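Local atomic coordinates of aldolase (Escherichia coli, PDB entry 6VOP), a protein that is of unknown function but, as a putative class II aldolase, belongs to the class II aldolase and adducin N-terminal domain family of the AraD-like clan. Residues A[12-15]-A[16-20]; A[124-127]-A[128-132]. The protein carries 2 engineered substitutions. All coordinates share one frame; numbering follows the deposited sequence.

Contact 1. Residues A[12-15]-A[16-20]; sequences REEM and TRIAS
Thr16 grips the carbonyl oxygen of Arg12 twice, once through its backbone and once through its side chain. Thr16 N gives Arg12 O a nearly straight bond of 2.9 Å, with 171° at the hydrogen. From the opposite face of the carbonyl plane, Thr16 OG1 donates to the same Arg12 O at 3.0 Å. The rotamer makes this possible: with chi1 at -62°, OG1 lies beside its own backbone N, pointing back to the preceding turn, where that carbonyl waits. Three further amides follow the same i to i+4 pattern: Arg17 N reaches Glu13 O at 2.7 Å, Ile18 N reaches Glu14 O at 2.8 Å, and Ala19 N reaches Met15 O at 2.8 Å.

The charged ends of Glu14 and Arg17 do not meet. Glu14 OE1 and Arg17 NH2 stay 4.7 Å apart, too far for an ion pair, although opposite charges at this range probably still attract. The approach is made instead by the aliphatic stem, Glu14 CG lying 3.9 Å from Arg17 NH2. The Glu14 chain runs alongside that of Ile18, whose CG1 sits above one face of the Arg17 guanidinium, offset toward its rim. Arg12 turns elsewhere, NH1 donating to Pro58 O.

Met15 and Ala19 face inward onto Leu35 of strand 33-38, while Arg17 packs on Asn55 of the second subunit. This is the pattern of an amphipathic alpha-helix laid against a beta-sheet, with a threonine hydroxyl bonded back to the i-4 carbonyl.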
loop_
_atom_site.group_PDB
_atom_site.type_symbol
_atom_site.label_atom_id
_atom_site.label_comp_id
_atom_site.label_asym_id
_atom_site.label_seq_id
_atom_site.Cartn_x
_atom_site.Cartn_y
_atom_site.Cartn_z
ATOM N N ARG A 12 6.955 -17.593 -19.905
ATOM C CA ARG A 12 6.356 -16.316 -20.275
ATOM C C ARG A 12 5.230 -15.942 -19.320
ATOM O O ARG A 12 5.108 -14.778 -18.918
ATOM C CB ARG A 12 5.837 -16.371 -21.712
ATOM C CG ARG A 12 6.917 -16.444 -22.775
ATOM C CD ARG A 12 6.310 -16.621 -24.158
ATOM N NE ARG A 12 7.334 -16.698 -25.196
ATOM C CZ ARG A 12 7.694 -15.678 -25.967
ATOM N NH1 ARG A 12 7.114 -14.494 -25.819
ATOM N NH2 ARG A 12 8.637 -15.840 -26.886
ATOM N N GLU A 13 4.395 -16.916 -18.947
ATOM C CA GLU A 13 3.307 -16.643 -18.014
ATOM C C GLU A 13 3.838 -16.313 -16.627
ATOM O O GLU A 13 3.286 -15.447 -15.937
ATOM C CB GLU A 13 2.349 -17.834 -17.951
ATOM C CG GLU A 13 1.410 -17.945 -19.138
ATOM C CD GLU A 13 0.707 -19.288 -19.199
ATOM O OE1 GLU A 13 0.004 -19.549 -20.199
ATOM O OE2 GLU A 13 0.855 -20.082 -18.245
ATOM N N GLU A 14 4.905 -16.994 -16.197
ATOM C CA GLU A 14 5.492 -16.692 -14.895
ATOM C C GLU A 14 6.037 -15.271 -14.858
ATOM O O GLU A 14 5.882 -14.564 -13.853
ATOM C CB GLU A 14 6.596 -17.697 -14.560
ATOM C CG GLU A 14 7.223 -17.479 -13.187
ATOM C CD GLU A 14 8.527 -18.234 -12.998
ATOM O OE1 GLU A 14 8.998 -18.330 -11.846
ATOM O OE2 GLU A 14 9.085 -18.731 -14.001
ATOM N N MET A 15 6.674 -14.832 -15.945
ATOM C CA MET A 15 7.164 -13.460 -16.012
ATOM C C MET A 15 6.012 -12.466 -16.002
ATOM O O MET A 15 6.046 -11.477 -15.262
ATOM C CB MET A 15 8.027 -13.276 -17.258
ATOM C CG MET A 15 8.315 -11.829 -17.612
ATOM S SD MET A 15 9.729 -11.691 -18.719
ATOM C CE MET A 15 11.039 -12.220 -17.622
ATOM N N THR A 16 4.981 -12.719 -16.812
ATOM C CA THR A 16 3.783 -11.890 -16.785
ATOM C C THR A 16 3.162 -11.864 -15.394
ATOM O O THR A 16 2.774 -10.799 -14.897
ATOM C CB THR A 16 2.771 -12.405 -17.811
ATOM O OG1 THR A 16 3.334 -12.317 -19.125
ATOM C CG2 THR A 16 1.488 -11.594 -17.759
ATOM N N ARG A 17 3.067 -13.029 -14.747
ATOM C CA ARG A 17 2.448 -13.105 -13.428
ATOM C C ARG A 17 3.269 -12.346 -12.391
ATOM O O ARG A 17 2.727 -11.553 -11.611
ATOM C CB ARG A 17 2.272 -14.570 -13.020
ATOM C CG ARG A 17 1.457 -14.789 -11.754
ATOM C CD ARG A 17 2.335 -15.252 -10.602
ATOM N NE ARG A 17 3.028 -16.500 -10.908
ATOM C CZ ARG A 17 3.938 -17.062 -10.120
ATOM N NH1 ARG A 17 4.272 -16.484 -8.973
ATOM N NH2 ARG A 17 4.519 -18.199 -10.480
ATOM N N ILE A 18 4.584 -12.572 -12.375
ATOM C CA ILE A 18 5.449 -11.900 -11.410
ATOM C C ILE A 18 5.474 -10.396 -11.665
ATOM O O ILE A 18 5.485 -9.593 -10.722
ATOM C CB ILE A 18 6.861 -12.516 -11.453
ATOM C CG1 ILE A 18 6.859 -13.890 -10.778
ATOM C CG2 ILE A 18 7.879 -11.600 -10.794
ATOM C CD1 ILE A 18 8.238 -14.467 -10.576
ATOM N N ALA A 19 5.472 -9.989 -12.937
ATOM C CA ALA A 19 5.461 -8.565 -13.258
ATOM C C ALA A 19 4.203 -7.892 -12.725
ATOM O O ALA A 19 4.267 -6.807 -12.134
ATOM C CB ALA A 19 5.578 -8.363 -14.767
ATOM N N SER A 20 3.046 -8.529 -12.925
ATOM C CA SER A 20 1.797 -7.963 -12.430
ATOM C C SER A 20 1.821 -7.834 -10.911
ATOM O O SER A 20 1.340 -6.840 -10.355
ATOM C CB SER A 20 0.623 -8.827 -12.887
ATOM O OG SER A 20 -0.578 -8.440 -12.250
#

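Contact 2. Residues A[124-127]-A[128-132]; sequences PYVV and MRMGN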
loop_
_atom_site.group_PDB
_atom_site.type_symbol
_atom_site.label_atom_id
_atom_site.label_comp_id
_atom_site.label_asym_id
_atom_site.label_seq_id
_atom_site.Cartn_x
_atom_site.Cartn_y
_atom_site.Cartn_z
ATOM N N PRO A 124 19.004 -10.395 9.235
ATOM C CA PRO A 124 19.945 -11.363 8.658
ATOM C C PRO A 124 19.675 -11.736 7.209
ATOM O O PRO A 124 20.519 -12.404 6.598
ATOM C CB PRO A 124 19.769 -12.585 9.565
ATOM C CG PRO A 124 18.335 -12.516 9.966
ATOM C CD PRO A 124 18.009 -11.048 10.104
ATOM N N TYR A 125 18.552 -11.316 6.630
ATOM C CA TYR A 125 18.074 -11.967 5.415
ATOM C C TYR A 125 18.808 -11.495 4.164
ATOM O O TYR A 125 19.122 -12.310 3.290
ATOM C CB TYR A 125 16.565 -11.763 5.290
ATOM C CG TYR A 125 15.827 -12.377 6.457
ATOM C CD1 TYR A 125 15.692 -13.755 6.564
ATOM C CD2 TYR A 125 15.302 -11.584 7.472
ATOM C CE1 TYR A 125 15.038 -14.328 7.635
ATOM C CE2 TYR A 125 14.645 -12.147 8.549
ATOM C CZ TYR A 125 14.519 -13.521 8.624
ATOM O OH TYR A 125 13.864 -14.095 9.691
ATOM N N VAL A 126 19.103 -10.198 4.057
ATOM C CA VAL A 126 19.787 -9.716 2.860
ATOM C C VAL A 126 21.229 -10.216 2.818
ATOM O O VAL A 126 21.773 -10.474 1.737
ATOM C CB VAL A 126 19.705 -8.181 2.783
ATOM C CG1 VAL A 126 20.469 -7.657 1.577
ATOM C CG2 VAL A 126 18.260 -7.754 2.694
ATOM N N VAL A 127 21.866 -10.381 3.977
ATOM C CA VAL A 127 23.215 -10.940 4.004
ATOM C C VAL A 127 23.191 -12.410 3.601
ATOM O O VAL A 127 24.099 -12.895 2.914
ATOM C CB VAL A 127 23.845 -10.740 5.394
ATOM C CG1 VAL A 127 25.229 -11.365 5.448
ATOM C CG2 VAL A 127 23.912 -9.263 5.728
ATOM N N MET A 128 22.153 -13.141 4.015
ATOM C CA MET A 128 22.060 -14.560 3.688
ATOM C C MET A 128 21.831 -14.771 2.196
ATOM O O MET A 128 22.480 -15.618 1.572
ATOM C CB MET A 128 20.935 -15.213 4.492
ATOM C CG MET A 128 21.256 -15.450 5.954
ATOM S SD MET A 128 19.823 -16.065 6.857
ATOM C CE MET A 128 19.492 -17.589 5.979
ATOM N N ARG A 129 20.909 -14.010 1.608
ATOM C CA ARG A 129 20.499 -14.226 0.226
ATOM C C ARG A 129 21.416 -13.538 -0.781
ATOM O O ARG A 129 21.775 -14.141 -1.798
ATOM C CB ARG A 129 19.058 -13.747 0.029
ATOM C CG ARG A 129 18.069 -14.293 1.051
ATOM C CD ARG A 129 16.694 -13.662 0.877
ATOM N NE ARG A 129 16.032 -14.142 -0.332
ATOM C CZ ARG A 129 15.245 -15.211 -0.374
ATOM N NH1 ARG A 129 15.015 -15.910 0.728
ATOM N NH2 ARG A 129 14.687 -15.581 -1.518
ATOM N N MET A 130 21.807 -12.292 -0.520
ATOM C CA MET A 130 22.572 -11.497 -1.476
ATOM C C MET A 130 23.988 -11.176 -1.021
ATOM O O MET A 130 24.920 -11.260 -1.824
ATOM C CB MET A 130 21.836 -10.183 -1.774
ATOM C CG MET A 130 20.634 -10.332 -2.693
ATOM S SD MET A 130 19.397 -9.051 -2.399
ATOM C CE MET A 130 18.629 -9.656 -0.898
ATOM N N GLY A 131 24.174 -10.801 0.234
ATOM C CA GLY A 131 25.500 -10.437 0.737
ATOM C C GLY A 131 25.763 -8.935 0.600
ATOM O O GLY A 131 25.105 -8.130 1.250
ATOM N N ASN A 132 26.724 -8.582 -0.248
ATOM C CA ASN A 132 27.083 -7.189 -0.464
ATOM C C ASN A 132 26.250 -6.591 -1.588
ATOM O O ASN A 132 26.053 -7.216 -2.635
ATOM C CB ASN A 132 28.568 -7.059 -0.796
ATOM C CG ASN A 132 29.452 -7.502 0.342
ATOM O OD1 ASN A 132 29.037 -7.493 1.502
ATOM N ND2 ASN A 132 30.678 -7.899 0.022
#
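The ring of Tyr125, the residue whose carbonyl receives the Arg129 amide, has Pro124 CG on one face, 3.9 Å above the plane and over its centre. It belongs to a short alpha-helix ended by a glycine with positive phi. His100 of the second subunit also stacks with this ring, which places the helix at a subunit interface. The other flat group is the Arg129 guanidinium: Arg129 NE hydrogen-bonds to Asn180 OD1 of helix 174-194, and NH1 makes a weak hydrogen bond to Ser31 OG of the second subunit.

Met128 N donates to Pro124 O at 3.1 Å and Arg129 N to Tyr125 O at 3.0 Å, both in the usual i to i+4 step. Val126 O takes the next such amide, Met130 N, tilted 33° from the carbonyl plane, and a second one from Gly131 N, which lies in that plane. This second bond, 2.9 Å from Gly131 N to Val126 O and almost straight at 168°, steps five residues along the chain and closes a pi-turn at the helix end. Gly131 then leaves helical geometry with phi 92°, its CA making a CA-H...O contact of 3.6 Å with Val127 O.

Side chains follow the same step of four. Met128 SD passes Pro124 CB loosely, and the Met128 side chain also packs on Arg140 of the second subunit. On the buried side, Val126 touches Glu183 and Thr187 of helix 174-194 and meets Met130 obliquely. The Met130 chain bends at chi3, which swings its terminal methyl back across the valine, and Met130 CE comes to rest 3.7 Å from Val126 CG1.

Overall arrangement
From the N terminus the chain first enters helix 7-24, where contact 1 occupies two middle turns; it is complete long before the chain reaches contact 2 in helix 125-129. The two therefore lie in series, neither nesting nor crossing. Contact 1 closes only alpha-helical turns, contact 2 these and one wider pi-turn, and neither closes a long loop. The centres of contact 1 and contact 2 are 25 Å apart, and the nearest atoms of contacts 1 and 2 about 11 Å. Helix 174-194 links them: Ile18 packs on Leu174 and Gln175 at its start, Arg129 on Asn179 and Tyr125 on Glu183 farther along. Contact 2 leads toward strand 135-136, outermost of the sheet within this chain.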